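Local coordinates for protein glycosyltransferase (Rickettsia africae, PDB 7MI0) that probably transfers sugar residues as a GT-B-type glycosyltransferase, at residues G248-H253 against I273-N278. Residues are numbered along the deposited sequence; the frame is centred on the assembly and turned at random.
Sequences GDISRH and IQIFGN
I275 opens the contact at its CG2 methyl, which meets the CG2 methyl of I250 at 4.1 Å, the two side chains crossing at a slant. A chi1 of 59° sets CG1 of I250 between its backbone N and carbonyl carbon, leaving CG2 beside the N. M221 touches both isoleucines; from helix 254-266, T257 touches I250, and K261 and I264 touch I275. The CB of F276 heads away from 248-253 and its ring packs edge-to-face with Y206, while F276 O accepts a weak hydrogen bond from G248 N (3.4 Å, 153°). This prolongs the parallel pairing of edge strand 273-276 with strand 243-247 just past the latter's end. G248 O also lies near F276 O, two acceptors with no bond between them. G277 follows without a side chain, its CA 4.4 Å from I250 CD1. The CA atoms of N278 and G248 are the nearest across the contact, at 4.3 Å. The CB of D249 points away; its OD2 accepts from R252 N at 3.0 Å, an Asx motif, and its OD1 from S251 OG at 3.0 Å, ahead of helix 254-266, whose N-cap position is H253. With one weak backbone bond and one methyl pair across it, this surface contact in the C-terminal Rossmann-like domain is held lightly, its firmer polar bonds lying within 248-253.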
ATOM      1  N   GLY A 248     -10.160 -11.244   0.165  1.00 74.87           N
ATOM      2  CA  GLY A 248      -9.588 -10.424  -0.884  1.00 74.47           C
ATOM      3  C   GLY A 248     -10.347 -10.630  -2.171  1.00 80.32           C
ATOM      4  O   GLY A 248     -11.176 -11.532  -2.297  1.00 82.40           O
ATOM      5  N   ASP A 249     -10.054  -9.762  -3.140  1.00 81.67           N
ATOM      6  CA  ASP A 249     -10.740  -9.841  -4.424  1.00 86.36           C
ATOM      7  C   ASP A 249     -10.509 -11.199  -5.066  1.00 81.00           C
ATOM      8  O   ASP A 249      -9.410 -11.753  -5.007  1.00 76.18           O
ATOM      9  CB  ASP A 249     -10.267  -8.740  -5.374  1.00 78.98           C
ATOM     10  CG  ASP A 249     -10.830  -8.912  -6.778  1.00 89.62           C
ATOM     11  OD1 ASP A 249     -12.072  -8.935  -6.919  1.00 94.10           O
ATOM     12  OD2 ASP A 249     -10.038  -9.036  -7.738  1.00 89.38           O
ATOM     13  N   ILE A 250     -11.559 -11.740  -5.676  1.00 82.10           N
ATOM     14  CA  ILE A 250     -11.473 -13.040  -6.326  1.00 85.11           C
ATOM     15  C   ILE A 250     -12.044 -12.919  -7.731  1.00 88.86           C
ATOM     16  O   ILE A 250     -12.576 -13.885  -8.289  1.00 88.12           O
ATOM     17  CB  ILE A 250     -12.208 -14.115  -5.509  1.00 85.52           C
ATOM     18  CG1 ILE A 250     -13.681 -13.746  -5.347  1.00 85.63           C
ATOM     19  CG2 ILE A 250     -11.564 -14.270  -4.143  1.00 81.53           C
ATOM     20  CD1 ILE A 250     -14.517 -14.855  -4.771  1.00 77.41           C
ATOM     21  N   SER A 251     -11.926 -11.731  -8.312  1.00 90.64           N
ATOM     22  CA  SER A 251     -12.534 -11.432  -9.602  1.00 92.24           C
ATOM     23  C   SER A 251     -11.523 -11.150 -10.700  1.00 93.07           C
ATOM     24  O   SER A 251     -11.715 -11.602 -11.834  1.00 87.45           O
ATOM     25  CB  SER A 251     -13.477 -10.233  -9.464  1.00 94.05           C
ATOM     26  OG  SER A 251     -14.338 -10.386  -8.353  1.00101.00           O
ATOM     27  N   ARG A 252     -10.455 -10.401 -10.398  1.00 91.18           N
ATOM     28  CA  ARG A 252      -9.477 -10.048 -11.424  1.00 81.01           C
ATOM     29  C   ARG A 252      -8.736 -11.274 -11.942  1.00 87.97           C
ATOM     30  O   ARG A 252      -8.380 -11.327 -13.125  1.00 91.14           O
ATOM     31  CB  ARG A 252      -8.488  -9.018 -10.878  1.00 61.06           C
ATOM     32  N   HIS A 253      -8.502 -12.260 -11.081  1.00 87.01           N
ATOM     33  CA  HIS A 253      -7.857 -13.517 -11.457  1.00 86.03           C
ATOM     34  C   HIS A 253      -8.722 -14.666 -10.954  1.00 91.52           C
ATOM     35  O   HIS A 253      -8.330 -15.411 -10.048  1.00 92.95           O
ATOM     36  CB  HIS A 253      -6.436 -13.590 -10.899  1.00 75.52           C
ATOM     37  CG  HIS A 253      -5.552 -12.467 -11.350  1.00 76.02           C
ATOM     38  ND1 HIS A 253      -5.122 -12.335 -12.654  1.00 84.54           N
ATOM     39  CD2 HIS A 253      -5.019 -11.422 -10.672  1.00 78.15           C
ATOM     40  CE1 HIS A 253      -4.364 -11.257 -12.758  1.00 85.72           C
ATOM     41  NE2 HIS A 253      -4.284 -10.687 -11.570  1.00 78.92           N
ATOM     42  N   ILE A 273      -9.779 -23.877   5.949  1.00 83.11           N
ATOM     43  CA  ILE A 273      -9.457 -22.735   5.105  1.00 80.14           C
ATOM     44  C   ILE A 273     -10.667 -22.455   4.232  1.00 81.93           C
ATOM     45  O   ILE A 273     -11.147 -23.353   3.530  1.00 86.57           O
ATOM     46  CB  ILE A 273      -8.219 -22.991   4.224  1.00 78.92           C
ATOM     47  CG1 ILE A 273      -7.141 -23.745   5.005  1.00 77.03           C
ATOM     48  CG2 ILE A 273      -7.672 -21.674   3.688  1.00 74.04           C
ATOM     49  CD1 ILE A 273      -6.053 -24.334   4.138  1.00 72.27           C
ATOM     50  N   GLN A 274     -11.172 -21.225   4.276  1.00 81.16           N
ATOM     51  CA  GLN A 274     -12.279 -20.836   3.415  1.00 87.69           C
ATOM     52  C   GLN A 274     -11.994 -19.483   2.778  1.00 86.85           C
ATOM     53  O   GLN A 274     -11.398 -18.597   3.401  1.00 79.28           O
ATOM     54  CB  GLN A 274     -13.614 -20.799   4.175  1.00 91.11           C
ATOM     55  CG  GLN A 274     -14.819 -21.062   3.273  1.00 93.93           C
ATOM     56  CD  GLN A 274     -16.131 -21.109   4.031  1.00105.57           C
ATOM     57  OE1 GLN A 274     -16.153 -21.163   5.262  1.00104.74           O
ATOM     58  NE2 GLN A 274     -17.238 -21.084   3.297  1.00105.92           N
ATOM     59  N   ILE A 275     -12.431 -19.338   1.528  1.00 86.29           N
ATOM     60  CA  ILE A 275     -12.130 -18.179   0.700  1.00 81.76           C
ATOM     61  C   ILE A 275     -13.361 -17.286   0.643  1.00 78.69           C
ATOM     62  O   ILE A 275     -14.478 -17.767   0.412  1.00 77.75           O
ATOM     63  CB  ILE A 275     -11.695 -18.614  -0.709  1.00 82.74           C
ATOM     64  CG1 ILE A 275     -10.524 -19.598  -0.615  1.00 77.11           C
ATOM     65  CG2 ILE A 275     -11.338 -17.403  -1.567  1.00 73.83           C
ATOM     66  CD1 ILE A 275     -10.241 -20.343  -1.904  1.00 80.44           C
ATOM     67  N   PHE A 276     -13.161 -15.988   0.853  1.00 77.48           N
ATOM     68  CA  PHE A 276     -14.246 -15.020   0.868  1.00 76.84           C
ATOM     69  C   PHE A 276     -13.899 -13.841  -0.025  1.00 75.57           C
ATOM     70  O   PHE A 276     -12.732 -13.461  -0.156  1.00 75.55           O
ATOM     71  CB  PHE A 276     -14.535 -14.518   2.297  1.00 79.52           C
ATOM     72  CG  PHE A 276     -15.160 -15.554   3.187  1.00 83.38           C
ATOM     73  CD1 PHE A 276     -14.376 -16.396   3.955  1.00 81.13           C
ATOM     74  CD2 PHE A 276     -16.537 -15.689   3.249  1.00 88.14           C
ATOM     75  CE1 PHE A 276     -14.950 -17.352   4.767  1.00 83.74           C
ATOM     76  CE2 PHE A 276     -17.117 -16.644   4.060  1.00 91.55           C
ATOM     77  CZ  PHE A 276     -16.321 -17.476   4.820  1.00 90.50           C
ATOM     78  N   GLY A 277     -14.928 -13.267  -0.642  1.00 79.99           N
ATOM     79  CA  GLY A 277     -14.769 -12.018  -1.363  1.00 79.59           C
ATOM     80  C   GLY A 277     -14.329 -10.892  -0.444  1.00 84.50           C
ATOM     81  O   GLY A 277     -14.255 -11.027   0.778  1.00 89.52           O
ATOM     82  N   ASN A 278     -14.043  -9.746  -1.058  1.00 94.44           N
ATOM     83  CA  ASN A 278     -13.412  -8.651  -0.332  1.00102.56           C
ATOM     84  C   ASN A 278     -14.237  -8.250   0.889  1.00104.34           C
ATOM     85  O   ASN A 278     -15.469  -8.337   0.898  1.00100.01           O
ATOM     86  CB  ASN A 278     -13.204  -7.444  -1.246  1.00100.70           C
ATOM     87  CG  ASN A 278     -12.307  -6.390  -0.619  1.00111.10           C
ATOM     88  OD1 ASN A 278     -11.584  -6.663   0.346  1.00103.96           O
ATOM     89  ND2 ASN A 278     -12.348  -5.180  -1.163  1.00120.07           N
TER